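PDB 1XKN: putative peptidyl-arginine deiminase from Chlorobium tepidum, which probably hydrolyses the guanidinium group of agmatine or of protein arginine residues, acting as a deiminase of the Porphyromonas-type peptidyl-arginine deiminase family. Local coordinates for residues H15-H24 with E51-M62. Sequence-based numbering, arbitrary orientation.
Sequences HASTWLSWPH and ETVNINVLDDAM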
ATOM      1  N   HIS A  15      14.231  -2.047   2.536  1.00  4.62           N
ATOM      2  CA  HIS A  15      13.792  -0.658   2.430  1.00  3.66           C
ATOM      3  C   HIS A  15      14.815   0.340   2.937  1.00  5.06           C
ATOM      4  O   HIS A  15      15.544   0.075   3.897  1.00  6.20           O
ATOM      5  CB  HIS A  15      12.533  -0.408   3.257  1.00  2.85           C
ATOM      6  CG  HIS A  15      11.351  -1.218   2.848  1.00  4.86           C
ATOM      7  ND1 HIS A  15      10.230  -1.326   3.642  1.00  5.80           N
ATOM      8  CD2 HIS A  15      11.105  -1.955   1.740  1.00  4.53           C
ATOM      9  CE1 HIS A  15       9.343  -2.099   3.041  1.00  3.69           C
ATOM     10  NE2 HIS A  15       9.847  -2.493   1.886  1.00  5.67           N
ATOM     11  N   ALA A  16      14.841   1.500   2.297  1.00  4.90           N
ATOM     12  CA  ALA A  16      15.707   2.584   2.720  1.00  4.50           C
ATOM     13  C   ALA A  16      14.871   3.327   3.760  1.00  3.42           C
ATOM     14  O   ALA A  16      15.398   3.867   4.733  1.00  5.23           O
ATOM     15  CB  ALA A  16      16.028   3.504   1.543  1.00  5.36           C
ATOM     16  N   SER A  17      13.557   3.342   3.540  1.00  3.68           N
ATOM     17  CA  SER A  17      12.625   4.015   4.446  1.00  2.88           C
ATOM     18  C   SER A  17      11.186   3.648   4.111  1.00  3.46           C
ATOM     19  O   SER A  17      10.922   2.876   3.190  1.00  2.72           O
ATOM     20  CB  SER A  17      12.748   5.532   4.296  1.00  2.64           C
ATOM     21  OG  SER A  17      12.052   5.973   3.131  1.00  4.84           O
ATOM     22  N   THR A  18      10.264   4.214   4.885  1.00  2.95           N
ATOM     23  CA  THR A  18       8.835   4.057   4.651  1.00  2.34           C
ATOM     24  C   THR A  18       8.295   5.477   4.694  1.00  3.14           C
ATOM     25  O   THR A  18       8.688   6.271   5.554  1.00  3.98           O
ATOM     26  CB  THR A  18       8.115   3.249   5.747  1.00  1.47           C
ATOM     27  OG1 THR A  18       8.557   1.886   5.717  1.00  4.47           O
ATOM     28  CG2 THR A  18       6.599   3.282   5.512  1.00  3.80           C
ATOM     29  N   TRP A  19       7.415   5.797   3.754  1.00  2.03           N
ATOM     30  CA  TRP A  19       6.814   7.120   3.693  1.00  3.13           C
ATOM     31  C   TRP A  19       5.394   7.145   4.233  1.00  3.23           C
ATOM     32  O   TRP A  19       4.643   6.179   4.096  1.00  4.05           O
ATOM     33  CB  TRP A  19       6.795   7.640   2.257  1.00  2.29           C
ATOM     34  CG  TRP A  19       8.122   8.133   1.804  1.00  2.74           C
ATOM     35  CD1 TRP A  19       9.172   7.381   1.373  1.00  5.07           C
ATOM     36  CD2 TRP A  19       8.571   9.494   1.804  1.00  4.14           C
ATOM     37  NE1 TRP A  19      10.255   8.189   1.108  1.00  5.94           N
ATOM     38  CE2 TRP A  19       9.911   9.491   1.366  1.00  4.32           C
ATOM     39  CE3 TRP A  19       7.970  10.715   2.141  1.00  4.42           C
ATOM     40  CZ2 TRP A  19      10.664  10.662   1.251  1.00  4.05           C
ATOM     41  CZ3 TRP A  19       8.721  11.883   2.026  1.00  5.04           C
ATOM     42  CH2 TRP A  19      10.056  11.843   1.586  1.00  4.38           C
ATOM     43  N   LEU A  20       5.043   8.275   4.839  1.00  4.58           N
ATOM     44  CA  LEU A  20       3.723   8.507   5.405  1.00  4.69           C
ATOM     45  C   LEU A  20       3.331   9.949   5.120  1.00  6.63           C
ATOM     46  O   LEU A  20       4.194  10.811   4.948  1.00  8.24           O
ATOM     47  CB  LEU A  20       3.742   8.322   6.924  1.00  6.00           C
ATOM     48  CG  LEU A  20       4.171   6.982   7.516  1.00  7.23           C
ATOM     49  CD1 LEU A  20       4.235   7.108   9.033  1.00  8.37           C
ATOM     50  CD2 LEU A  20       3.185   5.901   7.107  1.00  7.18           C
ATOM     51  N   SER A  21       2.028  10.200   5.070  1.00  5.25           N
ATOM     52  CA  SER A  21       1.497  11.544   4.870  1.00  6.86           C
ATOM     53  C   SER A  21       0.641  11.771   6.110  1.00  8.28           C
ATOM     54  O   SER A  21      -0.456  11.224   6.221  1.00  8.67           O
ATOM     55  CB  SER A  21       0.639  11.623   3.600  1.00  6.77           C
ATOM     56  OG  SER A  21       1.432  11.553   2.426  1.00  8.58           O
ATOM     57  N   TRP A  22       1.161  12.556   7.052  1.00  6.19           N
ATOM     58  CA  TRP A  22       0.463  12.833   8.303  1.00  6.19           C
ATOM     59  C   TRP A  22      -0.972  13.291   8.053  1.00  6.20           C
ATOM     60  O   TRP A  22      -1.221  14.132   7.191  1.00  6.70           O
ATOM     61  CB  TRP A  22       1.228  13.882   9.111  1.00  6.13           C
ATOM     62  CG  TRP A  22       0.891  13.846  10.568  1.00  6.15           C
ATOM     63  CD1 TRP A  22       0.044  14.684  11.240  1.00  7.10           C
ATOM     64  CD2 TRP A  22       1.332  12.873  11.522  1.00  6.62           C
ATOM     65  NE1 TRP A  22      -0.071  14.289  12.548  1.00  7.39           N
ATOM     66  CE2 TRP A  22       0.709  13.179  12.751  1.00  7.51           C
ATOM     67  CE3 TRP A  22       2.193  11.767  11.454  1.00  6.76           C
ATOM     68  CZ2 TRP A  22       0.917  12.417  13.910  1.00  7.39           C
ATOM     69  CZ3 TRP A  22       2.400  11.009  12.606  1.00  6.56           C
ATOM     70  CH2 TRP A  22       1.763  11.340  13.817  1.00  9.45           C
ATOM     71  N   PRO A  23      -1.932  12.745   8.817  1.00  6.84           N
ATOM     72  CA  PRO A  23      -3.350  13.090   8.671  1.00  7.22           C
ATOM     73  C   PRO A  23      -3.751  14.492   9.108  1.00  6.52           C
ATOM     74  O   PRO A  23      -3.230  15.026  10.084  1.00  8.94           O
ATOM     75  CB  PRO A  23      -4.041  12.024   9.509  1.00  6.78           C
ATOM     76  CG  PRO A  23      -3.082  11.852  10.637  1.00  7.97           C
ATOM     77  CD  PRO A  23      -1.751  11.771   9.910  1.00  7.04           C
ATOM     78  N   HIS A  24      -4.693  15.079   8.376  1.00  7.77           N
ATOM     79  CA  HIS A  24      -5.193  16.409   8.705  1.00  8.29           C
ATOM     80  C   HIS A  24      -6.550  16.671   8.065  1.00 10.61           C
ATOM     81  O   HIS A  24      -7.255  17.594   8.462  1.00 11.76           O
ATOM     82  CB  HIS A  24      -4.194  17.487   8.265  1.00  7.63           C
ATOM     83  CG  HIS A  24      -3.954  17.522   6.789  1.00  6.60           C
ATOM     84  ND1 HIS A  24      -3.001  16.742   6.169  1.00  8.44           N
ATOM     85  CD2 HIS A  24      -4.563  18.225   5.804  1.00  6.50           C
ATOM     86  CE1 HIS A  24      -3.033  16.965   4.866  1.00  4.03           C
ATOM     87  NE2 HIS A  24      -3.972  17.861   4.620  1.00  9.21           N
ATOM     88  N   GLU A  51      13.154   0.963  10.414  1.00  4.17           N
ATOM     89  CA  GLU A  51      13.875   1.751   9.430  1.00  4.51           C
ATOM     90  C   GLU A  51      13.525   3.229   9.528  1.00  5.30           C
ATOM     91  O   GLU A  51      12.770   3.649  10.411  1.00  5.05           O
ATOM     92  CB  GLU A  51      13.517   1.230   8.029  1.00  6.44           C
ATOM     93  CG  GLU A  51      12.039   1.457   7.654  1.00  5.64           C
ATOM     94  CD  GLU A  51      11.402   0.288   6.918  1.00  7.06           C
ATOM     95  OE1 GLU A  51      10.667   0.530   5.934  1.00  5.07           O
ATOM     96  OE2 GLU A  51      11.610  -0.874   7.330  1.00  6.31           O
ATOM     97  N   THR A  52      14.089   4.009   8.613  1.00  3.79           N
ATOM     98  CA  THR A  52      13.840   5.443   8.541  1.00  3.86           C
ATOM     99  C   THR A  52      12.380   5.661   8.164  1.00  3.81           C
ATOM    100  O   THR A  52      11.819   4.915   7.353  1.00  4.23           O
ATOM    101  CB  THR A  52      14.720   6.099   7.460  1.00  4.11           C
ATOM    102  OG1 THR A  52      16.103   5.904   7.783  1.00  6.36           O
ATOM    103  CG2 THR A  52      14.427   7.590   7.365  1.00  5.44           C
ATOM    104  N   VAL A  53      11.772   6.679   8.761  1.00  3.66           N
ATOM    105  CA  VAL A  53      10.381   7.016   8.483  1.00  4.39           C
ATOM    106  C   VAL A  53      10.334   8.456   7.979  1.00  4.83           C
ATOM    107  O   VAL A  53      10.709   9.386   8.693  1.00  5.80           O
ATOM    108  CB  VAL A  53       9.510   6.905   9.755  1.00  3.88           C
ATOM    109  CG1 VAL A  53       8.049   7.126   9.407  1.00  3.43           C
ATOM    110  CG2 VAL A  53       9.711   5.544  10.405  1.00  4.81           C
ATOM    111  N   ASN A  54       9.896   8.627   6.736  1.00  4.93           N
ATOM    112  CA  ASN A  54       9.783   9.948   6.130  1.00  4.76           C
ATOM    113  C   ASN A  54       8.321  10.358   6.198  1.00  5.70           C
ATOM    114  O   ASN A  54       7.458   9.677   5.646  1.00  4.84           O
ATOM    115  CB  ASN A  54      10.258   9.904   4.674  1.00  3.97           C
ATOM    116  CG  ASN A  54      11.756   9.692   4.558  1.00  3.38           C
ATOM    117  OD1 ASN A  54      12.219   8.708   3.973  1.00  6.09           O
ATOM    118  ND2 ASN A  54      12.522  10.617   5.114  1.00  2.76           N
ATOM    119  N   ILE A  55       8.046  11.471   6.873  1.00  4.33           N
ATOM    120  CA  ILE A  55       6.672  11.933   7.042  1.00  4.50           C
ATOM    121  C   ILE A  55       6.391  13.281   6.394  1.00  4.37           C
ATOM    122  O   ILE A  55       7.109  14.255   6.625  1.00  7.16           O
ATOM    123  CB  ILE A  55       6.316  12.034   8.542  1.00  4.12           C
ATOM    124  CG1 ILE A  55       6.571  10.683   9.220  1.00  4.46           C
ATOM    125  CG2 ILE A  55       4.862  12.469   8.707  1.00  4.06           C
ATOM    126  CD1 ILE A  55       6.232  10.653  10.693  1.00  4.70           C
ATOM    127  N   ASN A  56       5.335  13.336   5.587  1.00  5.47           N
ATOM    128  CA  ASN A  56       4.948  14.573   4.926  1.00  4.95           C
ATOM    129  C   ASN A  56       4.013  15.364   5.832  1.00  5.24           C
ATOM    130  O   ASN A  56       3.015  14.835   6.325  1.00  5.23           O
ATOM    131  CB  ASN A  56       4.224  14.294   3.604  1.00  3.77           C
ATOM    132  CG  ASN A  56       5.090  13.581   2.598  1.00  7.31           C
ATOM    133  OD1 ASN A  56       6.245  13.942   2.390  1.00  7.10           O
ATOM    134  ND2 ASN A  56       4.523  12.573   1.945  1.00  9.46           N
ATOM    135  N   VAL A  57       4.350  16.630   6.052  1.00  3.50           N
ATOM    136  CA  VAL A  57       3.534  17.517   6.870  1.00  3.39           C
ATOM    137  C   VAL A  57       3.376  18.833   6.116  1.00  4.21           C
ATOM    138  O   VAL A  57       4.200  19.171   5.265  1.00  4.70           O
ATOM    139  CB  VAL A  57       4.177  17.785   8.248  1.00  4.01           C
ATOM    140  CG1 VAL A  57       4.171  16.510   9.081  1.00  3.55           C
ATOM    141  CG2 VAL A  57       5.600  18.292   8.069  1.00  6.17           C
ATOM    142  N   LEU A  58       2.320  19.575   6.431  1.00  5.08           N
ATOM    143  CA  LEU A  58       2.037  20.841   5.758  1.00  5.88           C
ATOM    144  C   LEU A  58       2.818  22.031   6.293  1.00  5.74           C
ATOM    145  O   LEU A  58       3.136  22.958   5.549  1.00  6.19           O
ATOM    146  CB  LEU A  58       0.544  21.163   5.870  1.00  7.82           C
ATOM    147  CG  LEU A  58      -0.450  20.221   5.191  1.00 12.47           C
ATOM    148  CD1 LEU A  58      -1.871  20.592   5.598  1.00 12.00           C
ATOM    149  CD2 LEU A  58      -0.279  20.315   3.693  1.00 15.77           C
ATOM    150  N   ASP A  59       3.128  22.006   7.583  1.00  5.42           N
ATOM    151  CA  ASP A  59       3.826  23.115   8.203  1.00  5.73           C
ATOM    152  C   ASP A  59       4.499  22.707   9.506  1.00  6.66           C
ATOM    153  O   ASP A  59       4.381  21.564   9.947  1.00  5.09           O
ATOM    154  CB  ASP A  59       2.829  24.249   8.455  1.00  6.35           C
ATOM    155  CG  ASP A  59       1.519  23.751   9.047  1.00  8.69           C
ATOM    156  OD1 ASP A  59       1.555  23.081  10.098  1.00  8.75           O
ATOM    157  OD2 ASP A  59       0.453  24.023   8.456  1.00 11.94           O
ATOM    158  N   ASP A  60       5.205  23.651  10.120  1.00  5.99           N
ATOM    159  CA  ASP A  60       5.910  23.394  11.369  1.00  6.21           C
ATOM    160  C   ASP A  60       4.965  23.004  12.501  1.00  6.41           C
ATOM    161  O   ASP A  60       5.308  22.170  13.340  1.00  6.99           O
ATOM    162  CB  ASP A  60       6.721  24.627  11.770  1.00  6.64           C
ATOM    163  CG  ASP A  60       7.919  24.857  10.867  1.00  7.32           C
ATOM    164  OD1 ASP A  60       8.006  24.202   9.806  1.00  7.11           O
ATOM    165  OD2 ASP A  60       8.776  25.698  11.217  1.00  8.65           O
ATOM    166  N   ALA A  61       3.775  23.599  12.526  1.00  7.03           N
ATOM    167  CA  ALA A  61       2.808  23.289  13.571  1.00  7.70           C
ATOM    168  C   ALA A  61       2.437  21.812  13.537  1.00  7.29           C
ATOM    169  O   ALA A  61       2.347  21.159  14.579  1.00  7.28           O
ATOM    170  CB  ALA A  61       1.556  24.150  13.409  1.00  9.75           C
HETATM  171  N   MSE A  62       2.227  21.280  12.337  1.00  7.39           N
HETATM  172  CA  MSE A  62       1.865  19.874  12.196  1.00  6.42           C
HETATM  173  C   MSE A  62       3.000  18.975  12.672  1.00  6.74           C
HETATM  174  O   MSE A  62       2.761  17.973  13.346  1.00  6.86           O
HETATM  175  CB  MSE A  62       1.518  19.554  10.739  1.00  7.05           C
HETATM  176  CG  MSE A  62       0.917  18.166  10.545  1.00  8.15           C
HETATM  177 SE   MSE A  62       0.151  17.950   8.783  1.00 13.51          SE
HETATM  178  CE  MSE A  62      -1.248  19.274   8.905  1.00  9.94           C
TER
HETATM  179  O   HOH W   1      16.479   2.961   6.977  1.00  9.73           O
HETATM  180  O   HOH W   2      17.170   6.284   4.789  1.00 20.25           O
HETATM  181  O   HOH W   3       0.369  15.402   5.413  1.00  7.19           O
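Glu51 OE1 takes two bonds, from His15 ND1 at 3.0 Å and from Thr18 OG1, which reach it from opposite faces of the carboxylate. His15 comes on the syn side with its ring turned 84° to the carboxylate, while Thr18 sits above that plane and also bonds to Tyr290. Backbone bonds alternate between the strands: Thr18 N donates to Thr52 O, Asn54 N to Thr18 O, and Asn56 N to Leu20 O at 2.8 Å. These are the two parallel strands of a beta-alpha-beta unit, 15-21 and 52-57, with helix 36-50 as the crossover. Toward that helix, Leu20 CD1 packs on Val53 CG1 at 3.8 Å; Leu43 meets Leu20 and Leu47 meets Val53. On the other face, the indole of Trp19 lies across Asn54; Asn56 OD1 meets the ring edge in plane, buried and without a polar partner. Asn56 ND2 points almost straight at Ser21 OG, 3.3 Å away, which also bonds to His98. Partly exposed residues mark the looser margins. Two waters join Ala16 O to Thr52, one at its N and one at its OG1. Beyond Trp22, on which Met62 packs, a chi1 of 62° swings the His24 ring under Leu58 CD1.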